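PDB 4K7C: aminopeptidase C from Lactobacillus rhamnosus, which probably hydrolyses peptides from their amino-terminal end as a cysteine aminopeptidase of the papain-like C1 family. Local coordinates for residues R126-A129 with F130-T134; I154-K157 with S158-P161; D143-S146 with A147-K151; M31-I35 with N36-E40. One frame throughout, in Å; residues are numbered along the deposited sequence.

Contact 1 (R126-A129 with F130-T134); sequences RKVA and FLLAT
The two-turn helix 126-133 is knit together here by its own i to i+4 ladder, and Val128 with Leu132 forms the apolar ridge on one face. Val128 CG1 lies 3.8 Å from Leu132 CD1, and the two side chains run side by side, pointing the same way. In Val128 it is CG1 that stands anti to the backbone N (chi1 175°), which carries this methyl round toward the next turn, where the leucine branch meets it. Beneath them, Leu132 N donates to Val128 O at 3.0 Å, nearly in line with the carbonyl bond. Phe130 N gives a bond of equal length to Arg126 O, while Leu131 N reaches Lys127 O over 3.2 Å with an almost straight N-H (176°). The last rung, Ala133 N to Ala129 O at 2.9 Å, closes the helix, and Thr134 leaves helical angles. Val128 and Leu132, both buried, lie on the inner face of this helix, Leu132 packing on Phe111 of helix 96-117 and on Ala184 of helix 170-192. Arg126 of the second subunit packs on Ala129, whose small methyl is consistent with close approach there, and this chain's Arg126 reaches Asp124 of that subunit through NH1. Lys127 forms a salt bridge through NZ with Glu280.

Contact 2 (I154-K157 with S158-P161); sequences IVPK and SVMP
Lys157, Val159 and Ser158 carry most of this contact, a beta turn from Pro156 to Val159 whose corners, Lys157 and Ser158, have the helical angles of type I. Val159 N donates to Pro156 O at 3.0 Å, approaching from above the carbonyl plane, and a weak bond joins Met160 N to Lys157 O. Val159 CG2, anti to its own carbonyl carbon, rests alongside the Pro156 ring with Pro156 CD 3.9 Å away, while its CG1 faces Val155 CB at 4.1 Å; a beta-branched residue thus covers two neighbours at once. Val155 CG2 in turn meets Met160 CB at 4.0 Å, the two side chains crossing obliquely. Ser158 points its OG back over Pro156 CB (3.9 Å), and the hydroxyl bonds to a glycerol, probably from the crystallisation liquor. The long chain of Lys157 bends only at its end (chi4 58°), which brings NZ to Gln96 OE1 and, weakly, to a water 3.4 Å from NZ. Lys157 O also has Pro161 N at 3.2 Å, but proline has no N-H to give. In this loop after helix 142-152, Val155, Pro156 and Val159 pack on Phe226 of strand 226-231, Pro156 on Phe248 of helix 245-253, and Val155 and Met160 on Tyr98 of helix 96-117.

Contact 3 (D143-S146 with A147-K151); sequences DMLS and ALIEK
Leu145 and Ile149, one turn apart in helix 142-152, meet through their end methyls: Leu145 CD1 is 3.4 Å from Ile149 CD1, tighter than ordinary van der Waals contact. Turning CG anti to the backbone N (chi1 -168°) swings the leucine branch along the helix toward the isoleucine. Each of the four carbonyls from Asp143 to Ser146 accepts an i+4 amide. Ser146 O takes Glu150 N at 2.8 Å with a nearly linear N-H (168°), and Leu145 O takes Ile149 N at 3.0 Å, lying in the carbonyl plane. Asp143 O receives Ala147 N at 3.0 Å. The longest rung is Leu148 N to Met144 O, 3.3 Å, where the donor sits above the carbonyl plane; Met144 O also accepts from Asn284 ND2. Among the side chains, Asp143 OD2, on a buried residue, is met by the backbone N of Arg292, while the partly exposed Glu150 forms a salt bridge from OE1 to Arg289. An alanine in place of Ile149 is likely to open a gap beside Leu145 CD1. The helix packs against helix 70-87, through Leu145 on Trp71 and Ala75, and against helix 96-117, through Leu148 on Trp102.

Contact 4 (M31-I35 with N36-E40); sequences MNNGI and NATAE
This is a kink near the C-terminal end of helix 23-39, where Gly34 breaks the regular helical angles and Thr38 grips its carbonyl with both amide and hydroxyl. Gly34 has phi 78°, a conformation that glycine adopts readily because it lacks a beta carbon. Its carbonyl O takes Thr38 OG1 at 2.7 Å, tilted only slightly from the carbonyl plane, and Thr38 N at 3.3 Å. The hydroxyl comes within range because OG1 stands anti to the threonine's carbonyl carbon (chi1 -59°), on the side of its backbone N. The ladder, resumed at Thr38, continues with Ala39 N to Ile35 O at 2.9 Å. Where the direct rung from Ala37 is missing, a water replaces it, donating to Asn33 O at 2.7 Å and accepting from Ala37 N at 3.0 Å. Ile35 packs on Phe343 of helix 339-343. Asn33 ND2 bonds back to Ala29 O and also to Ala37 O of the fourth subunit. A valine in place of Thr38 would probably cost Gly34 O its short hydroxyl bond, leaving it the longer one from the amide. The break at Gly34 is thus met by a bridging water, by Glu171 of the second subunit at Asn36 N, and by a reinforcing threonine hydroxyl.

Overall arrangement
From the N terminus, contact 4 comes first, at the end of helix 23-39, followed by contact 1 in helix 126-133, contact 3 in helix 142-152 and contact 2 in the loop directly after it. All four are local and lie in series: none encloses or crosses another, and each closes only a turn of its own. Contacts 3 and 2 adjoin in sequence, with centres about 17 Å apart, and both lean on helix 96-117, which contact 1 also touches. Contact 4 stands apart, its centre about 43 Å from that of contact 3 and on the opposite side of the chain's centre. Contacts 1 and 4 both reach the second subunit, linking these helices to the six-chain assembly.

Contact 1 (R126-A129 with F130-T134)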
loop_
_atom_site.group_PDB
_atom_site.type_symbol
_atom_site.label_atom_id
_atom_site.label_comp_id
_atom_site.label_asym_id
_atom_site.label_seq_id
_atom_site.Cartn_x
_atom_site.Cartn_y
_atom_site.Cartn_z
ATOM N N ARG A 126 -33.123 28.569 -24.902
ATOM C CA ARG A 126 -31.752 28.158 -24.921
ATOM C C ARG A 126 -30.876 28.913 -23.905
ATOM O O ARG A 126 -30.039 28.307 -23.222
ATOM C CB ARG A 126 -31.218 28.292 -26.318
ATOM C CG ARG A 126 -29.898 27.546 -26.532
ATOM C CD ARG A 126 -29.506 27.627 -27.984
ATOM N NE ARG A 126 -28.256 26.933 -28.192
ATOM C CZ ARG A 126 -27.643 26.852 -29.350
ATOM N NH1 ARG A 126 -28.103 27.506 -30.423
ATOM N NH2 ARG A 126 -26.530 26.192 -29.432
ATOM N N LYS A 127 -31.080 30.215 -23.759
ATOM C CA LYS A 127 -30.214 30.970 -22.857
ATOM C C LYS A 127 -30.567 30.694 -21.382
ATOM O O LYS A 127 -29.674 30.680 -20.530
ATOM C CB LYS A 127 -30.305 32.482 -23.189
ATOM C CG LYS A 127 -29.540 32.898 -24.410
ATOM C CD LYS A 127 -29.763 34.413 -24.618
ATOM C CE LYS A 127 -29.336 34.879 -25.997
ATOM N NZ LYS A 127 -29.543 36.371 -26.115
ATOM N N VAL A 128 -31.847 30.517 -21.045
ATOM C CA VAL A 128 -32.240 30.249 -19.658
ATOM C C VAL A 128 -31.744 28.842 -19.320
ATOM O O VAL A 128 -31.119 28.612 -18.277
ATOM C CB VAL A 128 -33.742 30.449 -19.356
ATOM C CG1 VAL A 128 -34.060 30.024 -17.944
ATOM C CG2 VAL A 128 -34.056 31.951 -19.584
ATOM N N ALA A 129 -31.885 27.929 -20.304
ATOM C CA ALA A 129 -31.427 26.536 -20.045
ATOM C C ALA A 129 -29.933 26.523 -19.822
ATOM O O ALA A 129 -29.468 25.787 -18.958
ATOM C CB ALA A 129 -31.761 25.612 -21.181
ATOM N N PHE A 130 -29.193 27.321 -20.569
ATOM C CA PHE A 130 -27.698 27.363 -20.434
ATOM C C PHE A 130 -27.232 27.863 -19.069
ATOM O O PHE A 130 -26.343 27.274 -18.428
ATOM C CB PHE A 130 -27.173 28.251 -21.549
ATOM C CG PHE A 130 -25.692 28.368 -21.560
ATOM C CD1 PHE A 130 -24.933 27.394 -22.133
ATOM C CD2 PHE A 130 -25.084 29.426 -20.932
ATOM C CE1 PHE A 130 -23.568 27.487 -22.125
ATOM C CE2 PHE A 130 -23.711 29.536 -20.935
ATOM C CZ PHE A 130 -22.968 28.550 -21.525
ATOM N N LEU A 131 -27.858 28.938 -18.620
ATOM C CA LEU A 131 -27.732 29.414 -17.237
ATOM C C LEU A 131 -27.959 28.389 -16.147
ATOM O O LEU A 131 -27.166 28.278 -15.215
ATOM C CB LEU A 131 -28.781 30.496 -16.982
ATOM C CG LEU A 131 -28.318 31.914 -17.007
ATOM C CD1 LEU A 131 -29.531 32.790 -16.637
ATOM C CD2 LEU A 131 -27.145 32.133 -16.015
ATOM N N LEU A 132 -29.069 27.664 -16.254
ATOM C CA LEU A 132 -29.501 26.766 -15.184
ATOM C C LEU A 132 -28.683 25.479 -15.229
ATOM O O LEU A 132 -28.602 24.779 -14.197
ATOM C CB LEU A 132 -30.961 26.470 -15.258
ATOM C CG LEU A 132 -31.793 27.695 -15.032
ATOM C CD1 LEU A 132 -33.255 27.419 -15.318
ATOM C CD2 LEU A 132 -31.658 28.214 -13.604
ATOM N N ALA A 133 -28.164 25.161 -16.404
ATOM C CA ALA A 133 -27.389 23.917 -16.550
ATOM C C ALA A 133 -26.076 24.025 -15.766
ATOM O O ALA A 133 -25.631 23.038 -15.202
ATOM C CB ALA A 133 -27.133 23.569 -18.014
ATOM N N THR A 134 -25.507 25.241 -15.684
ATOM C CA THR A 134 -24.271 25.440 -14.989
ATOM C C THR A 134 -24.286 26.741 -14.194
ATOM O O THR A 134 -23.695 27.753 -14.642
ATOM C CB THR A 134 -23.069 25.425 -15.933
ATOM O OG1 THR A 134 -23.201 24.373 -16.876
ATOM C CG2 THR A 134 -21.838 25.189 -15.185
#

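Contact 2 (I154-K157 with S158-P161)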
loop_
_atom_site.group_PDB
_atom_site.type_symbol
_atom_site.label_atom_id
_atom_site.label_comp_id
_atom_site.label_asym_id
_atom_site.label_seq_id
_atom_site.Cartn_x
_atom_site.Cartn_y
_atom_site.Cartn_z
ATOM N N ILE A 154 -4.893 40.240 -3.158
ATOM C CA ILE A 154 -4.401 38.878 -3.029
ATOM C C ILE A 154 -3.650 38.790 -1.710
ATOM O O ILE A 154 -3.230 39.801 -1.119
ATOM C CB ILE A 154 -3.555 38.430 -4.289
ATOM C CG1 ILE A 154 -3.437 36.872 -4.410
ATOM C CG2 ILE A 154 -2.166 39.078 -4.340
ATOM C CD1 ILE A 154 -4.761 36.111 -4.381
ATOM N N VAL A 155 -3.460 37.568 -1.253
ATOM C CA VAL A 155 -2.705 37.254 -0.059
ATOM C C VAL A 155 -1.737 36.057 -0.267
ATOM O O VAL A 155 -1.983 35.205 -1.144
ATOM C CB VAL A 155 -3.624 37.001 1.161
ATOM C CG1 VAL A 155 -4.552 38.179 1.386
ATOM C CG2 VAL A 155 -4.406 35.696 1.064
ATOM N N PRO A 156 -0.683 35.993 0.540
ATOM C CA PRO A 156 0.118 34.771 0.613
ATOM C C PRO A 156 -0.758 33.563 0.915
ATOM O O PRO A 156 -1.713 33.599 1.650
ATOM C CB PRO A 156 1.032 35.038 1.790
ATOM C CG PRO A 156 1.157 36.524 1.842
ATOM C CD PRO A 156 -0.262 36.933 1.620
ATOM N N LYS A 157 -0.339 32.431 0.390
ATOM C CA LYS A 157 -0.965 31.171 0.691
ATOM C C LYS A 157 -1.073 30.876 2.187
ATOM O O LYS A 157 -2.109 30.449 2.662
ATOM C CB LYS A 157 -0.252 30.027 -0.099
ATOM C CG LYS A 157 -1.108 28.724 -0.080
ATOM C CD LYS A 157 -0.302 27.557 -0.579
ATOM C CE LYS A 157 -1.089 26.306 -0.616
ATOM N NZ LYS A 157 -2.258 26.607 -1.513
ATOM N N SER A 158 -0.024 31.125 2.946
ATOM C CA SER A 158 -0.041 30.918 4.391
ATOM C C SER A 158 -1.103 31.691 5.108
ATOM O O SER A 158 -1.479 31.314 6.168
ATOM C CB SER A 158 1.317 31.270 5.027
ATOM O OG SER A 158 1.599 32.649 4.866
ATOM N N VAL A 159 -1.606 32.769 4.484
ATOM C CA VAL A 159 -2.557 33.665 5.126
ATOM C C VAL A 159 -4.015 33.278 4.895
ATOM O O VAL A 159 -4.896 33.611 5.735
ATOM C CB VAL A 159 -2.265 35.119 4.649
ATOM C CG1 VAL A 159 -3.329 36.090 5.128
ATOM C CG2 VAL A 159 -0.916 35.588 5.185
HETATM N N MSE A 160 -4.285 32.561 3.817
HETATM C CA MSE A 160 -5.577 31.938 3.566
HETATM C C MSE A 160 -5.322 30.524 2.973
HETATM O O MSE A 160 -5.327 30.344 1.742
HETATM C CB MSE A 160 -6.537 32.655 2.650
HETATM C CG MSE A 160 -7.862 32.056 2.939
HETATM SE SE MSE A 160 -9.297 32.995 1.936
HETATM C CE MSE A 160 -10.876 32.158 2.694
ATOM N N PRO A 161 -5.005 29.588 3.855
ATOM C CA PRO A 161 -4.690 28.228 3.443
ATOM C C PRO A 161 -5.867 27.486 2.815
ATOM O O PRO A 161 -7.087 27.873 2.954
ATOM C CB PRO A 161 -4.294 27.528 4.760
ATOM C CG PRO A 161 -4.137 28.552 5.792
ATOM C CD PRO A 161 -4.936 29.748 5.311
HETATM O O HOH W 1 -4.867 28.605 -0.805
#

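Contact 3 (D143-S146 with A147-K151)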
loop_
_atom_site.group_PDB
_atom_site.type_symbol
_atom_site.label_atom_id
_atom_site.label_comp_id
_atom_site.label_asym_id
_atom_site.label_seq_id
_atom_site.Cartn_x
_atom_site.Cartn_y
_atom_site.Cartn_z
ATOM N N ASP A 143 -9.531 37.541 -17.748
ATOM C CA ASP A 143 -10.118 38.848 -17.405
ATOM C C ASP A 143 -10.979 38.746 -16.148
ATOM O O ASP A 143 -11.085 39.712 -15.390
ATOM C CB ASP A 143 -10.943 39.374 -18.572
ATOM C CG ASP A 143 -10.106 39.673 -19.836
ATOM O OD1 ASP A 143 -8.962 40.179 -19.752
ATOM O OD2 ASP A 143 -10.626 39.357 -20.951
HETATM N N MSE A 144 -11.581 37.575 -15.937
HETATM C CA MSE A 144 -12.299 37.293 -14.673
HETATM C C MSE A 144 -11.386 37.175 -13.485
HETATM O O MSE A 144 -11.728 37.583 -12.377
HETATM C CB MSE A 144 -13.101 35.991 -14.881
HETATM C CG MSE A 144 -14.259 36.221 -15.834
HETATM SE SE MSE A 144 -14.978 34.510 -16.530
HETATM C CE MSE A 144 -15.685 33.696 -14.893
ATOM N N LEU A 145 -10.160 36.675 -13.656
ATOM C CA LEU A 145 -9.251 36.638 -12.519
ATOM C C LEU A 145 -8.788 38.075 -12.220
ATOM O O LEU A 145 -8.722 38.494 -11.041
ATOM C CB LEU A 145 -8.066 35.752 -12.888
ATOM C CG LEU A 145 -7.091 35.307 -11.794
ATOM C CD1 LEU A 145 -6.072 36.395 -11.486
ATOM C CD2 LEU A 145 -7.892 34.850 -10.582
ATOM N N SER A 146 -8.420 38.828 -13.259
ATOM C CA SER A 146 -8.113 40.243 -13.057
ATOM C C SER A 146 -9.179 41.004 -12.324
ATOM O O SER A 146 -8.858 41.766 -11.391
ATOM C CB SER A 146 -7.796 40.946 -14.376
ATOM O OG SER A 146 -6.573 40.499 -14.736
ATOM N N ALA A 147 -10.429 40.812 -12.720
ATOM C CA ALA A 147 -11.528 41.477 -12.081
ATOM C C ALA A 147 -11.501 41.224 -10.578
ATOM O O ALA A 147 -11.756 42.137 -9.771
ATOM C CB ALA A 147 -12.863 41.028 -12.631
ATOM N N LEU A 148 -11.210 39.964 -10.192
ATOM C CA LEU A 148 -11.139 39.617 -8.798
ATOM C C LEU A 148 -10.011 40.290 -8.080
ATOM O O LEU A 148 -10.232 40.805 -6.993
ATOM C CB LEU A 148 -11.033 38.074 -8.589
ATOM C CG LEU A 148 -12.284 37.319 -9.037
ATOM C CD1 LEU A 148 -11.954 35.840 -9.181
ATOM C CD2 LEU A 148 -13.421 37.513 -8.059
ATOM N N ILE A 149 -8.850 40.384 -8.719
ATOM C CA ILE A 149 -7.692 40.962 -8.093
ATOM C C ILE A 149 -7.856 42.477 -7.951
ATOM O O ILE A 149 -7.434 43.050 -6.950
ATOM C CB ILE A 149 -6.472 40.494 -8.839
ATOM C CG1 ILE A 149 -6.255 39.013 -8.409
ATOM C CG2 ILE A 149 -5.208 41.286 -8.488
ATOM C CD1 ILE A 149 -5.061 38.495 -9.040
ATOM N N GLU A 150 -8.457 43.093 -8.979
ATOM C CA GLU A 150 -8.750 44.525 -8.935
ATOM C C GLU A 150 -9.639 44.829 -7.743
ATOM O O GLU A 150 -9.422 45.814 -7.070
ATOM C CB GLU A 150 -9.392 44.996 -10.232
ATOM C CG GLU A 150 -8.318 45.004 -11.310
ATOM C CD GLU A 150 -8.841 45.353 -12.666
ATOM O OE1 GLU A 150 -8.117 46.105 -13.340
ATOM O OE2 GLU A 150 -9.922 44.855 -13.048
ATOM N N LYS A 151 -10.622 44.004 -7.472
ATOM C CA LYS A 151 -11.600 44.343 -6.445
ATOM C C LYS A 151 -11.126 43.921 -5.023
ATOM O O LYS A 151 -11.463 44.597 -4.003
ATOM C CB LYS A 151 -12.934 43.730 -6.783
ATOM C CG LYS A 151 -14.008 44.019 -5.761
ATOM C CD LYS A 151 -15.365 43.591 -6.300
ATOM C CE LYS A 151 -16.441 44.140 -5.425
ATOM N NZ LYS A 151 -17.738 43.821 -6.026
#

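Contact 4 (M31-I35 with N36-E40)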
loop_
_atom_site.group_PDB
_atom_site.type_symbol
_atom_site.label_atom_id
_atom_site.label_comp_id
_atom_site.label_asym_id
_atom_site.label_seq_id
_atom_site.Cartn_x
_atom_site.Cartn_y
_atom_site.Cartn_z
HETATM N N MSE A 31 -7.330 -4.665 -27.370
HETATM C CA MSE A 31 -8.215 -5.320 -26.375
HETATM C C MSE A 31 -7.492 -5.414 -25.018
HETATM O O MSE A 31 -8.102 -5.223 -23.968
HETATM C CB MSE A 31 -8.528 -6.771 -26.794
HETATM C CG MSE A 31 -9.585 -6.763 -27.904
HETATM SE SE MSE A 31 -9.846 -8.618 -28.584
HETATM C CE MSE A 31 -10.965 -9.238 -27.107
ATOM N N ASN A 32 -6.236 -5.804 -25.031
ATOM C CA ASN A 32 -5.466 -6.096 -23.799
ATOM C C ASN A 32 -4.987 -4.837 -23.054
ATOM O O ASN A 32 -5.013 -4.840 -21.820
ATOM C CB ASN A 32 -4.244 -6.966 -24.116
ATOM C CG ASN A 32 -4.602 -8.372 -24.593
ATOM O OD1 ASN A 32 -3.743 -9.026 -25.200
ATOM N ND2 ASN A 32 -5.814 -8.804 -24.403
ATOM N N ASN A 33 -4.644 -3.779 -23.798
ATOM C CA ASN A 33 -3.850 -2.616 -23.271
ATOM C C ASN A 33 -4.534 -1.296 -23.416
ATOM O O ASN A 33 -4.141 -0.326 -22.710
ATOM C CB ASN A 33 -2.462 -2.586 -23.894
ATOM C CG ASN A 33 -1.730 -3.916 -23.728
ATOM O OD1 ASN A 33 -1.309 -4.295 -22.636
ATOM N ND2 ASN A 33 -1.609 -4.649 -24.813
ATOM N N GLY A 34 -5.612 -1.272 -24.215
ATOM C CA GLY A 34 -6.313 -0.061 -24.532
ATOM C C GLY A 34 -5.585 0.752 -25.589
ATOM O O GLY A 34 -4.528 0.416 -26.099
ATOM N N ILE A 35 -6.249 1.838 -25.958
ATOM C CA ILE A 35 -5.799 2.745 -27.035
ATOM C C ILE A 35 -4.460 3.438 -26.801
ATOM O O ILE A 35 -3.534 3.324 -27.607
ATOM C CB ILE A 35 -6.899 3.729 -27.322
ATOM C CG1 ILE A 35 -8.074 2.970 -27.937
ATOM C CG2 ILE A 35 -6.418 4.761 -28.319
ATOM C CD1 ILE A 35 -9.322 3.839 -28.009
ATOM N N ASN A 36 -4.378 4.193 -25.713
ATOM C CA ASN A 36 -3.199 4.963 -25.384
ATOM C C ASN A 36 -1.938 4.134 -25.289
ATOM O O ASN A 36 -0.961 4.455 -25.894
ATOM C CB ASN A 36 -3.369 5.772 -24.052
ATOM C CG ASN A 36 -4.358 6.976 -24.180
ATOM O OD1 ASN A 36 -4.741 7.406 -25.262
ATOM N ND2 ASN A 36 -4.787 7.486 -23.036
ATOM N N ALA A 37 -1.974 3.046 -24.529
ATOM C CA ALA A 37 -0.814 2.250 -24.331
ATOM C C ALA A 37 -0.446 1.466 -25.544
ATOM O O ALA A 37 0.709 1.070 -25.697
ATOM C CB ALA A 37 -1.027 1.328 -23.124
ATOM N N THR A 38 -1.398 1.254 -26.461
ATOM C CA THR A 38 -1.044 0.581 -27.736
ATOM C C THR A 38 -0.405 1.549 -28.747
ATOM O O THR A 38 0.576 1.299 -29.377
ATOM C CB THR A 38 -2.282 -0.172 -28.336
ATOM O OG1 THR A 38 -2.724 -1.139 -27.373
ATOM C CG2 THR A 38 -1.833 -0.830 -29.642
ATOM N N ALA A 39 -0.935 2.750 -28.811
ATOM C CA ALA A 39 -0.562 3.756 -29.770
ATOM C C ALA A 39 0.568 4.704 -29.422
ATOM O O ALA A 39 0.989 5.445 -30.301
ATOM C CB ALA A 39 -1.788 4.613 -30.047
ATOM N N GLU A 40 1.057 4.683 -28.177
ATOM C CA GLU A 40 1.994 5.718 -27.701
ATOM C C GLU A 40 3.382 5.452 -28.375
ATOM O O GLU A 40 3.806 4.311 -28.585
ATOM C CB GLU A 40 2.042 5.751 -26.193
ATOM C CG GLU A 40 2.849 6.943 -25.711
ATOM C CD GLU A 40 2.544 7.384 -24.292
ATOM O OE1 GLU A 40 1.579 6.824 -23.712
ATOM O OE2 GLU A 40 3.261 8.360 -23.828
HETATM O O HOH W 2 -4.302 2.385 -22.733
#